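Local coordinates for protein glycosyl hydrolase (PDB 5NDX) that probably hydrolyses O-glycosidic bonds as a family 39 glycoside hydrolase, a bacterial orthologue of human alpha-L-iduronidase bound here to a methylcoumarin uronide, at residues A[319-332]-A[355-367]. The protein carries 2 engineered substitutions. Residues are numbered along the deposited sequence; the frame is centred on the assembly and turned at random.
Sequences GWSQRTIFAYFGSR and TPPFDIIKKPGLT. Unlike the reference sequence in segment 355-367: T355 (reference Ala). With 8U8 ((2~{R},3~{S},4~{S},5~{R},6~{S})-6-(4-methyl-2-oxidanylidene-chromen-7-yl)oxy-3,4,5-tris(oxidanyl)oxane-2-carboxylic acid), chain M; SO4 (sulfate ion), chain J.
K363 drives its side chain into the loop 319-324, where NZ donates to the backbone oxygens of G319, Q322 and T324 and to T324 OG1, the last at 2.9 Å; a bond to W320 O is weak. CG stands beside the backbone N, anti to the carbonyl carbon (chi1 -74°), and a bend at chi3 of 66° turns the ammonium back into this ring of oxygens. With an alanine in its place, the carbonyls of G319, Q322 and T324 would probably lose their shared donor and the loop would be less firmly held, next to R323, whose NH1 donates to a carboxylate oxygen of the bound uronide. K363 N also bonds to I325 O, and before K363 residues 358-362 pair with 326-330 as a two-stranded antiparallel ribbon. A327 and I361 exchange backbone bonds, as do F329 and D359, with F329 N to D359 O at 2.8 Å.

The packing is close on both faces of this end. I360 CD1 sits over the face of the F326 ring, 4.1 Å from its centroid, while F326 CZ meets L366 CD2 at 3.7 Å. On the other face the W320 ring lies over A327 CB, and its CH2 reaches I361 CG2 at 3.9 Å.

Toward G330 the contact becomes wetter. Y328 CE1 presses on F358 CB at 3.4 Å, but Y328 OH and P356 O are linked through a water, and another joins S331 OG to P357 O. R332 runs past the P356 ring, with CG 3.7 Å from P356 CG; its guanidinium makes salt bridges with E35 and E37 and only weak bonds to a sulfate.

The ribbon follows the eighth barrel strand, 307-310, in sequence and leads into helix 364-372. Helix 36-45 covers I325, F358 and I360, whereas helices 452-457 and 480-489 pack against I361.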
loop_
_atom_site.group_PDB
_atom_site.type_symbol
_atom_site.label_atom_id
_atom_site.label_comp_id
_atom_site.label_asym_id
_atom_site.label_seq_id
_atom_site.Cartn_x
_atom_site.Cartn_y
_atom_site.Cartn_z
ATOM N N GLY A 319 -2.118 17.079 -0.021
ATOM C CA GLY A 319 -1.547 17.628 -1.246
ATOM C C GLY A 319 -0.340 16.889 -1.788
ATOM O O GLY A 319 0.085 15.835 -1.268
ATOM N N TRP A 320 0.220 17.452 -2.833
ATOM C CA TRP A 320 1.380 16.859 -3.536
ATOM C C TRP A 320 2.579 16.571 -2.642
ATOM O O TRP A 320 3.271 15.540 -2.825
ATOM C CB TRP A 320 1.807 17.769 -4.666
ATOM C CG TRP A 320 0.872 17.859 -5.852
ATOM C CD1 TRP A 320 0.049 18.901 -6.169
ATOM C CD2 TRP A 320 0.745 16.915 -6.912
ATOM N NE1 TRP A 320 -0.613 18.639 -7.333
ATOM C CE2 TRP A 320 -0.198 17.431 -7.816
ATOM C CE3 TRP A 320 1.289 15.666 -7.156
ATOM C CZ2 TRP A 320 -0.577 16.750 -8.984
ATOM C CZ3 TRP A 320 0.915 14.995 -8.311
ATOM C CH2 TRP A 320 -0.007 15.558 -9.218
ATOM N N SER A 321 2.798 17.441 -1.657
ATOM C CA SER A 321 3.980 17.462 -0.820
ATOM C C SER A 321 3.744 16.802 0.499
ATOM O O SER A 321 4.650 16.715 1.320
ATOM C CB SER A 321 4.369 18.943 -0.494
ATOM O OG SER A 321 4.889 19.444 -1.677
ATOM N N GLN A 322 2.562 16.290 0.726
ATOM C CA GLN A 322 2.324 15.529 1.960
ATOM C C GLN A 322 2.483 14.036 1.736
ATOM O O GLN A 322 2.553 13.622 0.580
ATOM C CB GLN A 322 0.954 15.938 2.472
ATOM C CG GLN A 322 0.987 17.412 2.898
ATOM C CD GLN A 322 -0.370 17.936 3.307
ATOM O OE1 GLN A 322 -1.388 17.656 2.671
ATOM N NE2 GLN A 322 -0.404 18.642 4.394
ATOM N N ARG A 323 2.579 13.239 2.808
ATOM C CA ARG A 323 2.757 11.785 2.679
ATOM C C ARG A 323 1.420 11.125 2.442
ATOM O O ARG A 323 0.732 10.605 3.374
ATOM C CB ARG A 323 3.405 11.209 3.893
ATOM C CG ARG A 323 3.728 9.701 3.818
ATOM C CD ARG A 323 4.625 9.368 5.043
ATOM N NE ARG A 323 3.786 9.081 6.038
ATOM C CZ ARG A 323 3.863 9.330 7.332
ATOM N NH1 ARG A 323 4.879 9.844 8.009
ATOM N NH2 ARG A 323 2.790 8.940 7.947
ATOM N N THR A 324 1.021 11.243 1.204
ATOM C CA THR A 324 -0.309 10.831 0.741
ATOM C C THR A 324 -0.111 10.169 -0.616
ATOM O O THR A 324 0.816 10.530 -1.390
ATOM C CB THR A 324 -1.288 12.027 0.609
ATOM O OG1 THR A 324 -0.893 12.884 -0.455
ATOM C CG2 THR A 324 -1.304 12.873 1.898
ATOM N N ILE A 325 -0.966 9.202 -0.909
ATOM C CA ILE A 325 -0.912 8.482 -2.140
ATOM C C ILE A 325 -1.724 9.168 -3.251
ATOM O O ILE A 325 -1.631 8.748 -4.437
ATOM C CB ILE A 325 -1.340 6.988 -1.998
ATOM C CG1 ILE A 325 -2.641 6.817 -1.231
ATOM C CG2 ILE A 325 -0.193 6.200 -1.398
ATOM C CD1 ILE A 325 -3.298 5.471 -1.356
ATOM N N PHE A 326 -2.527 10.163 -2.900
ATOM C CA PHE A 326 -3.182 10.997 -3.920
ATOM C C PHE A 326 -2.938 12.460 -3.611
ATOM O O PHE A 326 -2.805 12.811 -2.452
ATOM C CB PHE A 326 -4.701 10.791 -3.959
ATOM C CG PHE A 326 -5.124 9.370 -4.254
ATOM C CD1 PHE A 326 -5.261 8.479 -3.233
ATOM C CD2 PHE A 326 -5.384 8.966 -5.545
ATOM C CE1 PHE A 326 -5.639 7.177 -3.474
ATOM C CE2 PHE A 326 -5.731 7.641 -5.816
ATOM C CZ PHE A 326 -5.862 6.757 -4.774
ATOM N N ALA A 327 -2.901 13.276 -4.661
ATOM C CA ALA A 327 -3.015 14.716 -4.546
ATOM C C ALA A 327 -4.501 15.111 -4.667
ATOM O O ALA A 327 -5.163 14.842 -5.663
ATOM C CB ALA A 327 -2.182 15.377 -5.623
ATOM N N TYR A 328 -5.020 15.685 -3.603
ATOM C CA TYR A 328 -6.407 16.102 -3.478
ATOM C C TYR A 328 -6.509 17.535 -4.026
ATOM O O TYR A 328 -5.749 18.404 -3.639
ATOM C CB TYR A 328 -6.823 16.050 -1.981
ATOM C CG TYR A 328 -8.133 16.717 -1.693
ATOM C CD1 TYR A 328 -9.351 16.056 -1.915
ATOM C CD2 TYR A 328 -8.167 18.028 -1.224
ATOM C CE1 TYR A 328 -10.571 16.690 -1.691
ATOM C CE2 TYR A 328 -9.385 18.674 -0.987
ATOM C CZ TYR A 328 -10.582 18.020 -1.219
ATOM O OH TYR A 328 -11.777 18.709 -1.022
ATOM N N PHE A 329 -7.412 17.738 -4.970
ATOM C CA PHE A 329 -7.802 19.047 -5.457
ATOM C C PHE A 329 -9.242 19.276 -5.036
ATOM O O PHE A 329 -10.128 18.469 -5.350
ATOM C CB PHE A 329 -7.793 19.069 -6.973
ATOM C CG PHE A 329 -6.437 19.044 -7.570
ATOM C CD1 PHE A 329 -5.763 17.837 -7.763
ATOM C CD2 PHE A 329 -5.842 20.217 -7.940
ATOM C CE1 PHE A 329 -4.502 17.821 -8.328
ATOM C CE2 PHE A 329 -4.591 20.212 -8.504
ATOM C CZ PHE A 329 -3.928 18.998 -8.717
ATOM N N GLY A 330 -9.474 20.369 -4.336
ATOM C CA GLY A 330 -10.812 20.752 -3.841
ATOM C C GLY A 330 -10.659 21.684 -2.633
ATOM O O GLY A 330 -9.541 22.040 -2.280
ATOM N N SER A 331 -11.774 22.010 -1.987
ATOM C CA SER A 331 -11.825 23.075 -0.978
ATOM C C SER A 331 -11.633 22.571 0.435
ATOM O O SER A 331 -11.310 23.366 1.291
ATOM C CB SER A 331 -13.151 23.828 -1.054
ATOM O OG SER A 331 -14.228 22.903 -0.913
ATOM N N ARG A 332 -11.740 21.271 0.689
ATOM C CA ARG A 332 -11.619 20.784 2.063
ATOM C C ARG A 332 -10.158 20.719 2.485
ATOM O O ARG A 332 -9.299 20.626 1.643
ATOM C CB ARG A 332 -12.274 19.412 2.212
ATOM C CG ARG A 332 -13.689 19.430 1.723
ATOM C CD ARG A 332 -14.325 18.084 1.846
ATOM N NE ARG A 332 -14.724 17.790 3.206
ATOM C CZ ARG A 332 -15.274 16.647 3.587
ATOM N NH1 ARG A 332 -15.468 15.652 2.714
ATOM N NH2 ARG A 332 -15.637 16.502 4.855
ATOM N N THR A 355 -21.511 17.491 -0.281
ATOM C CA THR A 355 -20.127 17.766 0.073
ATOM C C THR A 355 -19.362 18.439 -1.056
ATOM O O THR A 355 -19.734 18.375 -2.234
ATOM C CB THR A 355 -19.341 16.496 0.498
ATOM O OG1 THR A 355 -19.895 15.350 -0.163
ATOM C CG2 THR A 355 -19.370 16.293 2.012
ATOM N N PRO A 356 -18.289 19.119 -0.695
ATOM C CA PRO A 356 -17.523 19.791 -1.743
ATOM C C PRO A 356 -17.008 18.817 -2.830
ATOM O O PRO A 356 -16.554 17.745 -2.513
ATOM C CB PRO A 356 -16.382 20.438 -0.970
ATOM C CG PRO A 356 -16.962 20.661 0.396
ATOM C CD PRO A 356 -17.806 19.459 0.653
ATOM N N PRO A 357 -17.125 19.190 -4.099
ATOM C CA PRO A 357 -16.603 18.352 -5.162
ATOM C C PRO A 357 -15.027 18.297 -5.148
ATOM O O PRO A 357 -14.389 19.074 -4.428
ATOM C CB PRO A 357 -17.138 19.028 -6.415
ATOM C CG PRO A 357 -17.258 20.454 -6.051
ATOM C CD PRO A 357 -17.588 20.506 -4.589
ATOM N N PHE A 358 -14.433 17.334 -5.864
ATOM C CA PHE A 358 -12.994 17.092 -5.742
ATOM C C PHE A 358 -12.521 16.222 -6.854
ATOM O O PHE A 358 -13.309 15.493 -7.456
ATOM C CB PHE A 358 -12.605 16.432 -4.387
ATOM C CG PHE A 358 -13.078 15.007 -4.257
ATOM C CD1 PHE A 358 -14.408 14.726 -3.911
ATOM C CD2 PHE A 358 -12.229 13.941 -4.530
ATOM C CE1 PHE A 358 -14.862 13.413 -3.853
ATOM C CE2 PHE A 358 -12.679 12.649 -4.470
ATOM C CZ PHE A 358 -13.990 12.378 -4.121
ATOM N N ASP A 359 -11.220 16.304 -7.095
ATOM C CA ASP A 359 -10.497 15.392 -7.933
ATOM C C ASP A 359 -9.264 14.940 -7.164
ATOM O O ASP A 359 -8.604 15.747 -6.467
ATOM C CB ASP A 359 -10.119 16.064 -9.242
ATOM C CG ASP A 359 -11.284 16.133 -10.224
ATOM O OD1 ASP A 359 -11.572 15.107 -10.856
ATOM O OD2 ASP A 359 -11.910 17.210 -10.360
ATOM N N ILE A 360 -8.932 13.668 -7.342
ATOM C CA ILE A 360 -7.701 13.113 -6.812
ATOM C C ILE A 360 -6.868 12.510 -7.930
ATOM O O ILE A 360 -7.384 11.855 -8.840
ATOM C CB ILE A 360 -7.916 12.056 -5.711
ATOM C CG1 ILE A 360 -8.897 10.968 -6.123
ATOM C CG2 ILE A 360 -8.349 12.772 -4.456
ATOM C CD1 ILE A 360 -9.110 9.920 -5.052
ATOM N N ILE A 361 -5.558 12.777 -7.839
ATOM C CA ILE A 361 -4.599 12.291 -8.759
ATOM C C ILE A 361 -3.596 11.375 -8.025
ATOM O O ILE A 361 -3.068 11.736 -6.983
ATOM C CB ILE A 361 -3.882 13.467 -9.419
ATOM C CG1 ILE A 361 -4.839 14.353 -10.213
ATOM C CG2 ILE A 361 -2.783 12.987 -10.330
ATOM C CD1 ILE A 361 -5.520 13.694 -11.412
ATOM N N LYS A 362 -3.357 10.198 -8.563
ATOM C CA LYS A 362 -2.352 9.240 -8.032
ATOM C C LYS A 362 -0.950 9.728 -8.011
ATOM O O LYS A 362 -0.452 10.275 -8.973
ATOM C CB LYS A 362 -2.331 7.947 -8.858
ATOM C CG LYS A 362 -3.488 7.092 -8.565
ATOM C CD LYS A 362 -3.849 5.918 -9.515
ATOM C CE LYS A 362 -2.761 5.181 -10.176
ATOM N NZ LYS A 362 -3.305 3.907 -10.840
ATOM N N LYS A 363 -0.290 9.437 -6.914
ATOM C CA LYS A 363 1.089 9.834 -6.684
ATOM C C LYS A 363 1.995 8.593 -6.595
ATOM O O LYS A 363 1.484 7.458 -6.526
ATOM C CB LYS A 363 1.153 10.631 -5.375
ATOM C CG LYS A 363 0.597 12.038 -5.496
ATOM C CD LYS A 363 0.432 12.707 -4.132
ATOM C CE LYS A 363 1.761 12.959 -3.429
ATOM N NZ LYS A 363 1.468 13.412 -2.063
ATOM N N PRO A 364 3.334 8.809 -6.552
ATOM C CA PRO A 364 4.279 7.696 -6.568
ATOM C C PRO A 364 4.220 6.733 -5.431
ATOM O O PRO A 364 4.633 5.592 -5.615
ATOM C CB PRO A 364 5.657 8.364 -6.676
ATOM C CG PRO A 364 5.346 9.650 -7.402
ATOM C CD PRO A 364 3.995 10.074 -6.912
ATOM N N GLY A 365 3.682 7.132 -4.286
ATOM C CA GLY A 365 3.494 6.220 -3.180
ATOM C C GLY A 365 2.595 5.027 -3.543
ATOM O O GLY A 365 2.735 3.959 -2.932
ATOM N N LEU A 366 1.643 5.237 -4.469
ATOM C CA LEU A 366 0.701 4.210 -4.906
ATOM C C LEU A 366 1.231 3.487 -6.126
ATOM O O LEU A 366 1.229 2.258 -6.139
ATOM C CB LEU A 366 -0.707 4.768 -5.221
ATOM C CG LEU A 366 -1.791 3.772 -5.642
ATOM C CD1 LEU A 366 -1.840 2.612 -4.648
ATOM C CD2 LEU A 366 -3.148 4.457 -5.684
ATOM N N THR A 367 1.742 4.230 -7.098
ATOM C CA THR A 367 2.229 3.622 -8.326
ATOM C C THR A 367 3.401 2.714 -8.072
ATOM O O THR A 367 3.530 1.653 -8.701
ATOM C CB THR A 367 2.528 4.640 -9.414
ATOM O OG1 THR A 367 3.499 5.583 -8.936
ATOM C CG2 THR A 367 1.261 5.364 -9.817
HETATM C C15 8U8 M . 4.396 12.373 19.426
HETATM C C13 8U8 M . 5.245 11.347 18.953
HETATM C C14 8U8 M . 6.409 11.060 19.672
HETATM C C16 8U8 M . 7.256 10.028 19.261
HETATM O O9 8U8 M . 8.277 9.855 19.926
HETATM O O8 8U8 M . 6.980 9.280 18.133
HETATM C C11 8U8 M . 5.790 9.457 17.471
HETATM C C10 8U8 M . 5.471 8.595 16.416
HETATM C C12 8U8 M . 4.914 10.504 17.866
HETATM C C7 8U8 M . 3.692 10.625 17.176
HETATM C C8 8U8 M . 3.375 9.758 16.125
HETATM C C9 8U8 M . 4.263 8.744 15.727
HETATM O O2 8U8 M . 3.979 7.842 14.720
HETATM C C5 8U8 M . 3.056 8.112 13.594
HETATM O O1 8U8 M . 3.380 9.392 13.030
HETATM C C1 8U8 M . 2.459 9.991 12.203
HETATM C C6 8U8 M . 3.286 10.567 11.202
HETATM O O7 8U8 M . 2.833 11.552 10.630
HETATM O O6 8U8 M . 4.349 10.010 10.993
HETATM C C2 8U8 M . 1.480 9.050 11.436
HETATM O O5 8U8 M . 2.185 8.446 10.331
HETATM C C3 8U8 M . 0.781 7.967 12.369
HETATM O O4 8U8 M . -0.575 8.235 12.463
HETATM C C4 8U8 M . 1.433 7.918 13.787
HETATM O O3 8U8 M . 0.975 6.677 14.464
HETATM S S SO4 J . -16.432 20.191 5.335
HETATM O O1 SO4 J . -15.845 20.421 3.995
HETATM O O2 SO4 J . -15.373 19.639 6.229
HETATM O O3 SO4 J . -17.573 19.242 5.210
HETATM O O4 SO4 J . -16.915 21.499 5.871
HETATM O O HOH W 1 2.942 9.524 -2.894
HETATM O O HOH W 2 -13.993 17.342 -1.265
HETATM O O HOH W 3 -14.281 21.535 -3.566
#